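Local coordinates for malate dehydrogenase (Aeropyrum pernix, PDB 2D4A), which catalyses the reversible oxidation of malate to oxaloacetate with either NAD or NADP and can also oxidise tartrate, working as a homotetramer, at residues Glu86-Ala97 and Leu298-Leu306; Ser146-Ser154 and Val202-Ile213. All coordinates share one frame; numbering follows the deposited sequence.

Interaction 1 of 2, residues Glu86-Ala97 and Leu298-Leu306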
loop_
_atom_site.group_PDB
_atom_site.type_symbol
_atom_site.label_atom_id
_atom_site.label_comp_id
_atom_site.label_asym_id
_atom_site.label_seq_id
_atom_site.Cartn_x
_atom_site.Cartn_y
_atom_site.Cartn_z
ATOM N N GLU B 86 -12.063 -28.901 26.489
ATOM C CA GLU B 86 -11.714 -30.188 25.899
ATOM C C GLU B 86 -12.658 -30.491 24.724
ATOM O O GLU B 86 -12.296 -31.231 23.809
ATOM C CB GLU B 86 -11.853 -31.322 26.921
ATOM C CG GLU B 86 -11.269 -31.033 28.299
ATOM C CD GLU B 86 -9.827 -30.592 28.233
ATOM O OE1 GLU B 86 -9.569 -29.453 27.760
ATOM O OE2 GLU B 86 -8.950 -31.390 28.650
ATOM N N GLN B 87 -13.868 -29.927 24.753
ATOM C CA GLN B 87 -14.863 -30.171 23.701
ATOM C C GLN B 87 -14.527 -29.441 22.399
ATOM O O GLN B 87 -15.352 -29.338 21.474
ATOM C CB GLN B 87 -16.251 -29.761 24.200
ATOM C CG GLN B 87 -17.441 -30.357 23.452
ATOM C CD GLN B 87 -18.740 -30.183 24.251
ATOM O OE1 GLN B 87 -19.161 -29.051 24.535
ATOM N NE2 GLN B 87 -19.370 -31.299 24.623
ATOM N N LEU B 88 -13.305 -28.929 22.346
ATOM C CA LEU B 88 -12.790 -28.213 21.181
ATOM C C LEU B 88 -11.556 -29.009 20.722
ATOM O O LEU B 88 -11.508 -29.537 19.608
ATOM C CB LEU B 88 -12.382 -26.799 21.596
ATOM C CG LEU B 88 -11.898 -25.864 20.497
ATOM C CD1 LEU B 88 -13.104 -25.178 19.871
ATOM C CD2 LEU B 88 -10.950 -24.830 21.079
ATOM N N LEU B 89 -10.585 -29.100 21.627
ATOM C CA LEU B 89 -9.335 -29.822 21.446
ATOM C C LEU B 89 -9.398 -31.091 20.589
ATOM O O LEU B 89 -8.741 -31.195 19.553
ATOM C CB LEU B 89 -8.787 -30.176 22.829
ATOM C CG LEU B 89 -7.429 -30.865 22.990
ATOM C CD1 LEU B 89 -6.322 -29.961 22.477
ATOM C CD2 LEU B 89 -7.207 -31.186 24.476
ATOM N N GLU B 90 -10.299 -32.018 20.942
ATOM C CA GLU B 90 -10.400 -33.342 20.346
ATOM C C GLU B 90 -11.002 -33.176 18.956
ATOM O O GLU B 90 -10.592 -33.836 18.005
ATOM C CB GLU B 90 -11.289 -34.232 21.217
ATOM C CG GLU B 90 -11.340 -35.687 20.790
ATOM C CD GLU B 90 -11.874 -36.585 21.886
ATOM O OE1 GLU B 90 -11.275 -36.577 22.985
ATOM O OE2 GLU B 90 -12.882 -37.294 21.651
ATOM N N ALA B 91 -11.972 -32.272 18.854
ATOM C CA ALA B 91 -12.630 -31.979 17.591
ATOM C C ALA B 91 -11.600 -31.454 16.577
ATOM O O ALA B 91 -11.414 -32.048 15.515
ATOM C CB ALA B 91 -13.740 -30.947 17.808
ATOM N N ASN B 92 -10.926 -30.354 16.919
ATOM C CA ASN B 92 -9.925 -29.742 16.044
ATOM C C ASN B 92 -8.713 -30.648 15.779
ATOM O O ASN B 92 -8.088 -30.575 14.704
ATOM C CB ASN B 92 -9.488 -28.381 16.611
ATOM C CG ASN B 92 -10.589 -27.318 16.493
ATOM O OD1 ASN B 92 -11.378 -27.330 15.545
ATOM N ND2 ASN B 92 -10.631 -26.394 17.440
ATOM N N ALA B 93 -8.394 -31.507 16.751
ATOM C CA ALA B 93 -7.293 -32.458 16.611
ATOM C C ALA B 93 -7.642 -33.401 15.464
ATOM O O ALA B 93 -6.793 -33.728 14.639
ATOM C CB ALA B 93 -7.106 -33.245 17.899
ATOM N N ASN B 94 -8.899 -33.830 15.405
ATOM C CA ASN B 94 -9.315 -34.723 14.337
ATOM C C ASN B 94 -9.221 -34.020 13.006
ATOM O O ASN B 94 -8.792 -34.602 12.015
ATOM C CB ASN B 94 -10.739 -35.209 14.572
ATOM C CG ASN B 94 -10.817 -36.210 15.700
ATOM O OD1 ASN B 94 -10.340 -37.342 15.571
ATOM N ND2 ASN B 94 -11.404 -35.800 16.824
ATOM N N THR B 95 -9.619 -32.758 12.983
ATOM C CA THR B 95 -9.554 -31.991 11.755
ATOM C C THR B 95 -8.115 -31.900 11.264
ATOM O O THR B 95 -7.830 -32.186 10.101
ATOM C CB THR B 95 -10.096 -30.587 11.976
ATOM O OG1 THR B 95 -11.484 -30.672 12.312
ATOM C CG2 THR B 95 -9.924 -29.753 10.723
ATOM N N MET B 96 -7.213 -31.502 12.156
ATOM C CA MET B 96 -5.805 -31.379 11.807
ATOM C C MET B 96 -5.280 -32.684 11.190
ATOM O O MET B 96 -4.708 -32.670 10.109
ATOM C CB MET B 96 -4.990 -30.987 13.050
ATOM C CG MET B 96 -5.376 -29.626 13.675
ATOM S SD MET B 96 -5.176 -28.200 12.568
ATOM C CE MET B 96 -6.782 -28.143 11.791
ATOM N N ALA B 97 -5.488 -33.805 11.877
ATOM C CA ALA B 97 -5.044 -35.107 11.388
ATOM C C ALA B 97 -5.543 -35.332 9.974
ATOM O O ALA B 97 -4.777 -35.618 9.051
ATOM C CB ALA B 97 -5.566 -36.214 12.285
ATOM N N LEU B 298 -2.297 -30.631 27.611
ATOM C CA LEU B 298 -3.164 -30.594 26.440
ATOM C C LEU B 298 -2.922 -31.762 25.483
ATOM O O LEU B 298 -3.866 -32.393 24.983
ATOM C CB LEU B 298 -2.952 -29.284 25.706
ATOM C CG LEU B 298 -3.870 -28.127 26.085
ATOM C CD1 LEU B 298 -4.125 -28.036 27.617
ATOM C CD2 LEU B 298 -3.191 -26.870 25.543
ATOM N N VAL B 299 -1.544 -32.004 25.308
ATOM C CA VAL B 299 -1.198 -33.078 24.385
ATOM C C VAL B 299 -1.617 -34.442 24.934
ATOM O O VAL B 299 -2.213 -35.257 24.225
ATOM C CB VAL B 299 0.319 -33.059 24.095
ATOM C CG1 VAL B 299 0.727 -34.259 23.259
ATOM C CG2 VAL B 299 0.671 -31.774 23.370
ATOM N N GLU B 300 -1.307 -34.679 26.202
ATOM C CA GLU B 300 -1.659 -35.925 26.866
ATOM C C GLU B 300 -3.167 -36.142 26.877
ATOM O O GLU B 300 -3.641 -37.267 26.756
ATOM C CB GLU B 300 -1.145 -35.906 28.301
ATOM C CG GLU B 300 0.349 -36.068 28.421
ATOM C CD GLU B 300 0.855 -35.765 29.818
ATOM O OE1 GLU B 300 0.179 -36.160 30.797
ATOM O OE2 GLU B 300 1.937 -35.142 29.933
ATOM N N THR B 301 -3.921 -35.061 27.019
ATOM C CA THR B 301 -5.372 -35.162 27.063
ATOM C C THR B 301 -5.979 -35.645 25.753
ATOM O O THR B 301 -7.189 -35.832 25.666
ATOM C CB THR B 301 -6.001 -33.809 27.432
ATOM O OG1 THR B 301 -5.472 -33.366 28.687
ATOM C CG2 THR B 301 -7.503 -33.933 27.548
ATOM N N LEU B 302 -5.176 -35.772 24.598
ATOM C CA LEU B 302 -5.621 -36.303 23.316
ATOM C C LEU B 302 -5.501 -37.818 23.222
ATOM O O LEU B 302 -4.806 -38.475 24.010
ATOM C CB LEU B 302 -4.803 -35.675 22.180
ATOM C CG LEU B 302 -5.351 -34.467 21.403
ATOM C CD1 LEU B 302 -5.701 -33.306 22.299
ATOM C CD2 LEU B 302 -4.282 -34.001 20.481
ATOM N N PRO B 303 -6.165 -38.373 22.247
ATOM C CA PRO B 303 -6.135 -39.826 22.079
ATOM C C PRO B 303 -4.796 -40.221 21.431
ATOM O O PRO B 303 -4.311 -39.531 20.535
ATOM C CB PRO B 303 -7.330 -40.093 21.156
ATOM C CG PRO B 303 -8.189 -38.829 21.276
ATOM C CD PRO B 303 -7.134 -37.767 21.325
ATOM N N PRO B 304 -4.186 -41.338 21.869
ATOM C CA PRO B 304 -2.901 -41.768 21.298
ATOM C C PRO B 304 -2.903 -41.767 19.772
ATOM O O PRO B 304 -1.867 -41.586 19.138
ATOM C CB PRO B 304 -2.716 -43.166 21.878
ATOM C CG PRO B 304 -3.403 -43.062 23.211
ATOM C CD PRO B 304 -4.679 -42.325 22.845
ATOM N N GLN B 305 -4.083 -41.969 19.197
ATOM C CA GLN B 305 -4.259 -41.987 17.752
ATOM C C GLN B 305 -3.873 -40.645 17.146
ATOM O O GLN B 305 -3.183 -40.587 16.131
ATOM C CB GLN B 305 -5.721 -42.257 17.413
ATOM C CG GLN B 305 -6.338 -43.409 18.170
ATOM C CD GLN B 305 -7.840 -43.254 18.309
ATOM O OE1 GLN B 305 -8.552 -43.068 17.320
ATOM N NE2 GLN B 305 -8.330 -43.330 19.543
ATOM N N LEU B 306 -4.321 -39.567 17.780
ATOM C CA LEU B 306 -4.067 -38.225 17.276
ATOM C C LEU B 306 -2.737 -37.612 17.689
ATOM O O LEU B 306 -2.322 -36.603 17.124
ATOM C CB LEU B 306 -5.221 -37.304 17.681
ATOM C CG LEU B 306 -6.609 -37.783 17.227
ATOM C CD1 LEU B 306 -7.677 -36.831 17.732
ATOM C CD2 LEU B 306 -6.656 -37.876 15.708
#
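Ala-93 and Leu-306 face each other with their CA atoms 6.6 Å apart, where the C-terminal end of the chain passes along helix 86-106. The segment 298-306 comes off helix 282-300 through a short loop and enters another helix, with Pro-303 at its N-cap. The CA atoms are 8.1 Å apart at Glu-86 and Thr-301 but 6.4 Å at Glu-90 and Leu-302, and the spacing then stays nearly the same to Ala-93 and Leu-306.

Leu-306 is a knob in a hole made by Glu-90, Ala-93, Asn-94 and Ala-97. Its two methyls divide the work: CD1 lies 3.6 Å from Ala-93 CB, and CD2 lies 4.0 Å from Ala-97 CB. The side chain of Asn-94 crosses that of Leu-306 at about a right angle, with OD1 3.5 Å from Leu-306 CD1. Trimming this leucine to an alanine is likely to open a gap over Ala-93 and Ala-97, where the two methyls sat.

Leu-302 lays CD2 against Ala-93 CB (3.9 Å). Leu-89 has CG trans to the backbone N (chi1 -176°), which carries its CD2 methyl to Leu-298 O. Thr-301 directs OG1 back to Lys-297 O.

No hydrogen bond is found between the segments, so the C-terminal tail is joined to the coenzyme-domain helix mainly by the fit of aliphatic side chains.

Interaction 2 of 2, residues Ser146-Ser154 and Val202-Ile213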
loop_
_atom_site.group_PDB
_atom_site.type_symbol
_atom_site.label_atom_id
_atom_site.label_comp_id
_atom_site.label_asym_id
_atom_site.label_seq_id
_atom_site.Cartn_x
_atom_site.Cartn_y
_atom_site.Cartn_z
ATOM N N SER B 146 1.502 -10.460 21.393
ATOM C CA SER B 146 2.361 -9.289 21.436
ATOM C C SER B 146 1.618 -8.006 21.015
ATOM O O SER B 146 1.792 -6.948 21.620
ATOM C CB SER B 146 3.577 -9.544 20.540
ATOM O OG SER B 146 4.477 -8.456 20.548
ATOM N N ALA B 147 0.782 -8.108 19.987
ATOM C CA ALA B 147 0.025 -6.959 19.497
ATOM C C ALA B 147 -1.062 -6.546 20.490
ATOM O O ALA B 147 -1.316 -5.351 20.680
ATOM C CB ALA B 147 -0.600 -7.276 18.136
ATOM N N ARG B 148 -1.704 -7.533 21.114
ATOM C CA ARG B 148 -2.752 -7.261 22.104
ATOM C C ARG B 148 -2.131 -6.623 23.354
ATOM O O ARG B 148 -2.678 -5.685 23.937
ATOM C CB ARG B 148 -3.497 -8.560 22.476
ATOM C CG ARG B 148 -4.535 -9.016 21.451
ATOM C CD ARG B 148 -5.065 -10.395 21.805
ATOM N NE ARG B 148 -6.184 -10.841 20.969
ATOM C CZ ARG B 148 -6.614 -12.103 20.912
ATOM N NH1 ARG B 148 -6.021 -13.038 21.633
ATOM N NH2 ARG B 148 -7.637 -12.443 20.144
ATOM N N MET B 149 -0.979 -7.145 23.759
ATOM C CA MET B 149 -0.267 -6.622 24.908
ATOM C C MET B 149 0.060 -5.172 24.595
ATOM O O MET B 149 -0.201 -4.276 25.396
ATOM C CB MET B 149 1.020 -7.409 25.113
ATOM C CG MET B 149 1.930 -6.851 26.179
ATOM S SD MET B 149 2.043 -7.967 27.578
ATOM C CE MET B 149 0.498 -7.586 28.407
ATOM N N ALA B 150 0.624 -4.954 23.408
ATOM C CA ALA B 150 1.004 -3.623 22.945
ATOM C C ALA B 150 -0.190 -2.672 22.897
ATOM O O ALA B 150 -0.077 -1.494 23.243
ATOM C CB ALA B 150 1.639 -3.727 21.571
ATOM N N TYR B 151 -1.331 -3.200 22.464
ATOM C CA TYR B 151 -2.567 -2.436 22.358
ATOM C C TYR B 151 -3.062 -1.957 23.724
ATOM O O TYR B 151 -3.429 -0.784 23.895
ATOM C CB TYR B 151 -3.633 -3.293 21.668
ATOM C CG TYR B 151 -5.012 -2.676 21.632
ATOM C CD1 TYR B 151 -5.912 -2.869 22.686
ATOM C CD2 TYR B 151 -5.412 -1.869 20.559
ATOM C CE1 TYR B 151 -7.168 -2.276 22.672
ATOM C CE2 TYR B 151 -6.670 -1.271 20.541
ATOM C CZ TYR B 151 -7.534 -1.481 21.600
ATOM O OH TYR B 151 -8.763 -0.880 21.607
ATOM N N TYR B 152 -3.065 -2.859 24.702
ATOM C CA TYR B 152 -3.517 -2.498 26.042
ATOM C C TYR B 152 -2.574 -1.508 26.716
ATOM O O TYR B 152 -3.030 -0.560 27.346
ATOM C CB TYR B 152 -3.727 -3.761 26.894
ATOM C CG TYR B 152 -4.942 -4.536 26.447
ATOM C CD1 TYR B 152 -6.194 -3.931 26.432
ATOM C CD2 TYR B 152 -4.831 -5.825 25.937
ATOM C CE1 TYR B 152 -7.305 -4.581 25.910
ATOM C CE2 TYR B 152 -5.941 -6.492 25.409
ATOM C CZ TYR B 152 -7.172 -5.861 25.393
ATOM O OH TYR B 152 -8.268 -6.477 24.821
ATOM N N ILE B 153 -1.267 -1.712 26.568
ATOM C CA ILE B 153 -0.284 -0.797 27.153
ATOM C C ILE B 153 -0.490 0.573 26.530
ATOM O O ILE B 153 -0.364 1.607 27.186
ATOM C CB ILE B 153 1.152 -1.233 26.843
ATOM C CG1 ILE B 153 1.504 -2.481 27.647
ATOM C CG2 ILE B 153 2.117 -0.093 27.130
ATOM C CD1 ILE B 153 2.865 -3.052 27.314
ATOM N N SER B 154 -0.796 0.552 25.240
ATOM C CA SER B 154 -1.031 1.758 24.476
ATOM C C SER B 154 -2.207 2.549 25.033
ATOM O O SER B 154 -2.052 3.704 25.440
ATOM C CB SER B 154 -1.291 1.390 23.020
ATOM O OG SER B 154 -2.073 2.377 22.377
ATOM N N VAL B 202 -2.814 -5.320 32.408
ATOM C CA VAL B 202 -2.710 -5.481 30.962
ATOM C C VAL B 202 -2.462 -6.952 30.582
ATOM O O VAL B 202 -2.899 -7.406 29.520
ATOM C CB VAL B 202 -1.593 -4.568 30.366
ATOM C CG1 VAL B 202 -2.177 -3.228 29.970
ATOM C CG2 VAL B 202 -0.497 -4.345 31.380
ATOM N N VAL B 203 -1.778 -7.697 31.451
ATOM C CA VAL B 203 -1.517 -9.116 31.191
ATOM C C VAL B 203 -2.840 -9.882 31.271
ATOM O O VAL B 203 -3.018 -10.896 30.595
ATOM C CB VAL B 203 -0.492 -9.730 32.210
ATOM C CG1 VAL B 203 -0.356 -11.229 31.985
ATOM C CG2 VAL B 203 0.876 -9.071 32.043
ATOM N N SER B 204 -3.767 -9.399 32.097
ATOM C CA SER B 204 -5.075 -10.043 32.216
ATOM C C SER B 204 -5.879 -9.765 30.952
ATOM O O SER B 204 -6.444 -10.681 30.343
ATOM C CB SER B 204 -5.843 -9.516 33.431
ATOM O OG SER B 204 -5.316 -10.044 34.635
ATOM N N GLU B 205 -5.926 -8.488 30.570
ATOM C CA GLU B 205 -6.641 -8.059 29.370
ATOM C C GLU B 205 -6.170 -8.853 28.159
ATOM O O GLU B 205 -6.963 -9.203 27.290
ATOM C CB GLU B 205 -6.397 -6.573 29.090
ATOM C CG GLU B 205 -6.965 -5.612 30.116
ATOM C CD GLU B 205 -8.485 -5.620 30.193
ATOM O OE1 GLU B 205 -9.041 -4.748 30.899
ATOM O OE2 GLU B 205 -9.129 -6.488 29.558
ATOM N N THR B 206 -4.866 -9.119 28.116
ATOM C CA THR B 206 -4.244 -9.846 27.015
ATOM C C THR B 206 -4.567 -11.336 27.020
ATOM O O THR B 206 -5.018 -11.889 26.013
ATOM C CB THR B 206 -2.716 -9.668 27.041
ATOM O OG1 THR B 206 -2.403 -8.272 26.984
ATOM C CG2 THR B 206 -2.080 -10.372 25.860
ATOM N N VAL B 207 -4.326 -11.986 28.151
ATOM C CA VAL B 207 -4.605 -13.409 28.281
ATOM C C VAL B 207 -6.101 -13.669 28.111
ATOM O O VAL B 207 -6.486 -14.692 27.563
ATOM C CB VAL B 207 -4.162 -13.949 29.677
ATOM C CG1 VAL B 207 -4.540 -15.417 29.814
ATOM C CG2 VAL B 207 -2.659 -13.779 29.862
ATOM N N ASN B 208 -6.937 -12.741 28.578
ATOM C CA ASN B 208 -8.394 -12.894 28.492
ATOM C C ASN B 208 -9.047 -12.185 27.312
ATOM O O ASN B 208 -10.266 -12.240 27.154
ATOM C CB ASN B 208 -9.055 -12.380 29.768
ATOM C CG ASN B 208 -8.691 -13.196 30.985
ATOM O OD1 ASN B 208 -8.532 -12.646 32.074
ATOM N ND2 ASN B 208 -8.572 -14.511 30.819
ATOM N N ALA B 209 -8.232 -11.523 26.496
ATOM C CA ALA B 209 -8.701 -10.776 25.335
ATOM C C ALA B 209 -9.610 -11.587 24.421
ATOM O O ALA B 209 -10.675 -11.121 24.024
ATOM C CB ALA B 209 -7.506 -10.250 24.556
ATOM N N GLY B 210 -9.194 -12.802 24.091
ATOM C CA GLY B 210 -9.995 -13.628 23.214
ATOM C C GLY B 210 -11.374 -13.930 23.753
ATOM O O GLY B 210 -12.350 -13.899 23.012
ATOM N N ALA B 211 -11.470 -14.226 25.043
ATOM C CA ALA B 211 -12.764 -14.542 25.636
ATOM C C ALA B 211 -13.697 -13.335 25.689
ATOM O O ALA B 211 -14.907 -13.481 25.537
ATOM C CB ALA B 211 -12.569 -15.115 27.038
ATOM N N LYS B 212 -13.137 -12.151 25.910
ATOM C CA LYS B 212 -13.946 -10.949 25.988
ATOM C C LYS B 212 -14.696 -10.655 24.696
ATOM O O LYS B 212 -15.868 -10.265 24.736
ATOM C CB LYS B 212 -13.095 -9.731 26.364
ATOM C CG LYS B 212 -13.909 -8.435 26.414
ATOM C CD LYS B 212 -13.889 -7.777 27.789
ATOM C CE LYS B 212 -12.544 -7.087 28.044
ATOM N NZ LYS B 212 -12.441 -6.368 29.363
ATOM N N ILE B 213 -14.045 -10.831 23.546
ATOM C CA ILE B 213 -14.739 -10.540 22.296
ATOM C C ILE B 213 -15.706 -11.638 21.894
ATOM O O ILE B 213 -16.716 -11.364 21.238
ATOM C CB ILE B 213 -13.756 -10.206 21.137
ATOM C CG1 ILE B 213 -12.917 -11.404 20.742
ATOM C CG2 ILE B 213 -12.820 -9.090 21.572
ATOM C CD1 ILE B 213 -11.767 -11.003 19.814
HETATM O O HOH W 1 -3.823 -13.058 23.414
#
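Arg-148, which probably binds the substrate, reaches from helix 142-157 to the junction of helices 196-207 and 209-217, close to the active site. CG stands opposite the carbonyl carbon (chi1 -79°), and from there the chain runs extended to NE. Ala-209 supports it, with CB 3.7 Å from Arg-148 CD, and Gly-210 N lies over one face of the guanidinium, offset toward the rim. At the edge of the guanidinium, in its plane, a water accepts from Arg-148 NH1 at 2.8 Å. The same water donates to Thr-206 O at 3.1 Å, so the cationic end is tied indirectly to the facing helix.

Both elements belong to the alpha/beta C-terminal domain of the LDH/MDH superfamily. The axes of the short segments 146-154 and 202-207 come within 8.8 Å, at 137° between their N-to-C directions, nearer antiparallel than perpendicular. Tyr-152 is a knob among Val-202, Glu-205, Thr-206 and Ala-209. Glu-205 CB makes a CH-pi contact 3.5 Å from the centroid of the Tyr-152 ring, only 6° off its normal, and Tyr-151 CD1 lies over the opposite face. Glu-205 OE2 also meets Lys-212 NZ in a salt bridge whose hydrogen bond is weak.

Thr-206 OG1 sits at the edge of the Tyr-152 ring and donates to Val-202 O at 2.7 Å. That oxygen is gripped twice, because Thr-206 N reaches it from the other face of the carbonyl plane. Met-149, bent at chi2 and chi3, brings CE within 3.9 Å of Val-203 CG2. On the subunit interface, Tyr-151 meets His-45 of the second subunit edge-to-face.

Overall arrangement
Interactions 1 and 2 lie on separate parts of the subunit, their centres 27 Å apart and their nearest atoms about 11 Å apart. Interaction 2 falls within the chain between the two segments of interaction 1, which brings the C-terminal end back to the coenzyme domain. Interaction 2 sits at the catalytic site: the side chain of Arg-148 is about 5 Å from that of His-172, the probable proton acceptor. Interaction 1 touches the site through its helix, with the side chain of Glu-86 about 3 Å from that of Arg-85. Asn-117, probably a ligand of both NADP and substrate, is related to each, by a hydrogen bond from Asn-92 on helix 86-106 and by about 8 Å between its side chain and that of Arg-148.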